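Local coordinates for protein Exo-beta-1,3-glucanase (Streptomyces sp. SirexAA-E, PDB 4PEY) that hydrolyses laminarin and laminarioligosaccharides as an exo-beta-1,3-glucanase of glycoside hydrolase family 55, producing glucose and laminaribiose, at residues F42-S47 with D53-M58. The protein carries 1 engineered substitution. Numbering follows the deposited sequence.
Sequences FRKQES and DRYALM
Tyr55, on strand 55-59, meets helix 34-45 through two neighbouring side chains, Lys44 and Gln45. Lys44 crosses the tyrosine at about a right angle; a bend at chi3 (-64°) turns its amine to the phenol, and NZ donates a hydrogen bond to Tyr55 OH at 3.0 Å. Gln45 lies along the CD1-CE1 side of the ring: its CG is 3.7 Å from Tyr55 CD1, while OE1 sits at the edge, near the ring plane, 3.6 Å from Tyr55 CE1. Amide and ring planes are 56° apart. Asp53 is touched directly, Gln45 OE1 to its CB, and also through two waters. One, in the ring plane, accepts from Tyr55 OH and donates to Gln45 OE1 (2.7 Å) and Asp53 OD2; the other joins Gln45 NE2 to Asp53 O. With NE2 also bonding to Phe73 O and OE1 accepting from Asn48 ND2, the amide's rotation is fixed. Tyr55 also packs on Val41 of the helix and Leu25 of the parallel strand 24-27, away from the bound sugars, consistent with the parallel beta-helix fold of family 55. Lys44 NZ and Asp53 OD2, 6.1 Å apart, are linked through the phenol and a water, so their attraction is probably indirect and modest.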
ATOM      1  N   PHE A  42     -12.456  10.439  15.543  1.00 15.08           N
ATOM      2  CA  PHE A  42     -12.060  11.324  14.449  1.00 16.33           C
ATOM      3  C   PHE A  42     -11.487  12.649  14.949  1.00 15.73           C
ATOM      4  O   PHE A  42     -10.477  13.117  14.422  1.00 17.61           O
ATOM      5  CB  PHE A  42     -13.234  11.610  13.506  1.00 16.59           C
ATOM      6  CG  PHE A  42     -12.869  12.528  12.366  1.00 14.72           C
ATOM      7  CD1 PHE A  42     -11.924  12.137  11.429  1.00 15.70           C
ATOM      8  CD2 PHE A  42     -13.442  13.787  12.253  1.00 16.07           C
ATOM      9  CE1 PHE A  42     -11.575  12.973  10.378  1.00 16.13           C
ATOM     10  CE2 PHE A  42     -13.099  14.629  11.204  1.00 17.94           C
ATOM     11  CZ  PHE A  42     -12.161  14.225  10.268  1.00 16.23           C
ATOM     12  N   ARG A  43     -12.117  13.254  15.958  1.00 16.45           N
ATOM     13  CA  ARG A  43     -11.620  14.529  16.485  1.00 17.74           C
ATOM     14  C   ARG A  43     -10.175  14.392  16.960  1.00 18.57           C
ATOM     15  O   ARG A  43      -9.352  15.279  16.726  1.00 18.90           O
ATOM     16  CB  ARG A  43     -12.502  15.043  17.631  1.00 22.70           C
ATOM     17  CG  ARG A  43     -13.854  15.598  17.186  1.00 28.94           C
ATOM     18  CD  ARG A  43     -14.525  16.439  18.281  1.00 33.76           C
ATOM     19  NE  ARG A  43     -14.742  15.690  19.519  1.00 37.10           N
ATOM     20  CZ  ARG A  43     -15.810  14.935  19.767  1.00 39.52           C
ATOM     21  NH1 ARG A  43     -15.918  14.295  20.924  1.00 41.12           N
ATOM     22  NH2 ARG A  43     -16.773  14.820  18.859  1.00 38.50           N
ATOM     23  N   LYS A  44      -9.867  13.267  17.601  1.00 16.56           N
ATOM     24  CA  LYS A  44      -8.513  13.014  18.078  1.00 17.45           C
ATOM     25  C   LYS A  44      -7.536  12.691  16.949  1.00 15.66           C
ATOM     26  O   LYS A  44      -6.356  13.030  17.043  1.00 16.96           O
ATOM     27  CB  LYS A  44      -8.509  11.870  19.098  1.00 19.36           C
ATOM     28  CG  LYS A  44      -9.140  12.236  20.428  1.00 24.23           C
ATOM     29  CD  LYS A  44      -9.066  11.083  21.418  1.00 28.76           C
ATOM     30  CE  LYS A  44      -9.864   9.876  20.945  1.00 31.75           C
ATOM     31  NZ  LYS A  44      -9.943   8.817  21.999  1.00 34.01           N
ATOM     32  N   GLN A  45      -8.022  12.051  15.883  1.00 14.35           N
ATOM     33  CA  GLN A  45      -7.132  11.516  14.846  1.00 14.40           C
ATOM     34  C   GLN A  45      -7.062  12.344  13.566  1.00 14.48           C
ATOM     35  O   GLN A  45      -6.173  12.128  12.742  1.00 13.79           O
ATOM     36  CB  GLN A  45      -7.545  10.087  14.477  1.00 13.60           C
ATOM     37  CG  GLN A  45      -7.295   9.086  15.595  1.00 15.16           C
ATOM     38  CD  GLN A  45      -5.873   9.175  16.119  1.00 15.94           C
ATOM     39  OE1 GLN A  45      -5.619   9.718  17.198  1.00 18.88           O
ATOM     40  NE2 GLN A  45      -4.934   8.668  15.345  1.00 18.84           N
ATOM     41  N   GLU A  46      -7.991  13.285  13.409  1.00 15.04           N
ATOM     42  CA  GLU A  46      -8.103  14.078  12.184  1.00 15.61           C
ATOM     43  C   GLU A  46      -6.774  14.666  11.691  1.00 13.52           C
ATOM     44  O   GLU A  46      -6.415  14.508  10.521  1.00 14.90           O
ATOM     45  CB  GLU A  46      -9.112  15.214  12.390  1.00 16.49           C
ATOM     46  CG  GLU A  46      -9.278  16.110  11.176  1.00 18.45           C
ATOM     47  CD  GLU A  46     -10.333  17.175  11.384  1.00 19.30           C
ATOM     48  OE1 GLU A  46     -10.676  17.468  12.547  1.00 22.74           O
ATOM     49  OE2 GLU A  46     -10.820  17.728  10.383  1.00 20.92           O
ATOM     50  N   SER A  47      -6.042  15.340  12.570  0.73 14.67           N
ATOM     51  CA  SER A  47      -4.780  15.943  12.152  0.73 16.17           C
ATOM     52  C   SER A  47      -3.593  15.307  12.869  0.73 16.38           C
ATOM     53  O   SER A  47      -2.504  15.881  12.914  0.73 17.38           O
ATOM     54  CB  SER A  47      -4.796  17.455  12.398  0.73 17.55           C
ATOM     55  OG  SER A  47      -5.022  17.745  13.763  0.73 18.57           O
ATOM     56  N   ASP A  53      -1.156   7.158  18.726  1.00 15.42           N
ATOM     57  CA  ASP A  53      -2.455   6.538  18.953  1.00 14.56           C
ATOM     58  C   ASP A  53      -2.887   5.747  17.710  1.00 13.80           C
ATOM     59  O   ASP A  53      -2.534   6.095  16.581  1.00 14.46           O
ATOM     60  CB  ASP A  53      -3.504   7.587  19.338  1.00 17.20           C
ATOM     61  CG  ASP A  53      -3.352   8.064  20.790  1.00 22.80           C
ATOM     62  OD1 ASP A  53      -2.652   7.400  21.585  1.00 26.10           O
ATOM     63  OD2 ASP A  53      -3.954   9.091  21.146  1.00 27.75           O
ATOM     64  N   ARG A  54      -3.630   4.664  17.942  1.00 13.32           N
ATOM     65  CA  ARG A  54      -4.051   3.719  16.902  1.00 12.23           C
ATOM     66  C   ARG A  54      -5.451   3.206  17.208  1.00 13.41           C
ATOM     67  O   ARG A  54      -5.735   2.868  18.356  1.00 15.23           O
ATOM     68  CB  ARG A  54      -3.090   2.524  16.823  1.00 13.53           C
ATOM     69  CG  ARG A  54      -1.643   2.860  16.489  1.00 12.77           C
ATOM     70  CD  ARG A  54      -1.533   3.336  15.055  1.00 12.29           C
ATOM     71  NE  ARG A  54      -0.147   3.457  14.599  1.00 13.08           N
ATOM     72  CZ  ARG A  54       0.608   4.546  14.742  1.00 13.04           C
ATOM     73  NH1 ARG A  54       0.134   5.618  15.366  1.00 12.33           N
ATOM     74  NH2 ARG A  54       1.852   4.556  14.275  1.00 14.50           N
ATOM     75  N   TYR A  55      -6.307   3.096  16.191  1.00 12.12           N
ATOM     76  CA  TYR A  55      -7.687   2.655  16.406  1.00 13.51           C
ATOM     77  C   TYR A  55      -8.189   1.743  15.312  1.00 12.09           C
ATOM     78  O   TYR A  55      -7.990   2.033  14.123  1.00 12.13           O
ATOM     79  CB  TYR A  55      -8.646   3.848  16.485  1.00 14.93           C
ATOM     80  CG  TYR A  55      -8.376   4.813  17.601  1.00 16.86           C
ATOM     81  CD1 TYR A  55      -7.519   5.890  17.414  1.00 17.08           C
ATOM     82  CD2 TYR A  55      -8.991   4.664  18.833  1.00 19.67           C
ATOM     83  CE1 TYR A  55      -7.272   6.781  18.426  1.00 19.82           C
ATOM     84  CE2 TYR A  55      -8.753   5.556  19.855  1.00 22.32           C
ATOM     85  CZ  TYR A  55      -7.894   6.612  19.644  1.00 23.53           C
ATOM     86  OH  TYR A  55      -7.652   7.506  20.660  1.00 28.55           O
ATOM     87  N   ALA A  56      -8.885   0.674  15.707  1.00 11.44           N
ATOM     88  CA  ALA A  56      -9.650  -0.132  14.754  1.00 10.18           C
ATOM     89  C   ALA A  56     -11.122  -0.043  15.110  1.00 13.22           C
ATOM     90  O   ALA A  56     -11.498  -0.267  16.263  1.00 14.94           O
ATOM     91  CB  ALA A  56      -9.188  -1.589  14.749  1.00 12.11           C
ATOM     92  N   LEU A  57     -11.946   0.300  14.122  1.00 12.19           N
ATOM     93  CA  LEU A  57     -13.398   0.360  14.284  1.00 12.81           C
ATOM     94  C   LEU A  57     -13.987  -0.853  13.573  1.00 13.48           C
ATOM     95  O   LEU A  57     -13.822  -1.012  12.361  1.00 14.22           O
ATOM     96  CB  LEU A  57     -13.974   1.657  13.704  1.00 13.05           C
ATOM     97  CG  LEU A  57     -13.235   2.949  14.077  1.00 12.28           C
ATOM     98  CD1 LEU A  57     -13.833   4.143  13.339  1.00 14.03           C
ATOM     99  CD2 LEU A  57     -13.250   3.164  15.589  1.00 14.67           C
ATOM    100  N   MET A  58     -14.660  -1.719  14.324  1.00 13.13           N
ATOM    101  CA  MET A  58     -15.170  -2.977  13.787  0.65 12.11           C
ATOM    102  C   MET A  58     -16.673  -3.062  13.973  1.00 14.72           C
ATOM    103  O   MET A  58     -17.171  -2.841  15.071  1.00 16.83           O
ATOM    104  CB  MET A  58     -14.489  -4.164  14.472  0.65 12.73           C
ATOM    105  CG  MET A  58     -13.033  -4.349  14.082  0.65 13.56           C
ATOM    106  SD  MET A  58     -12.917  -5.003  12.412  0.65 15.04           S
ATOM    107  CE  MET A  58     -11.175  -5.386  12.300  0.65 13.99           C
TER
HETATM  108  O   HOH W   1      -2.055   8.781  16.096  1.00 19.72           O
HETATM  109  O   HOH W   2      -6.000   9.848  19.904  1.00 25.74           O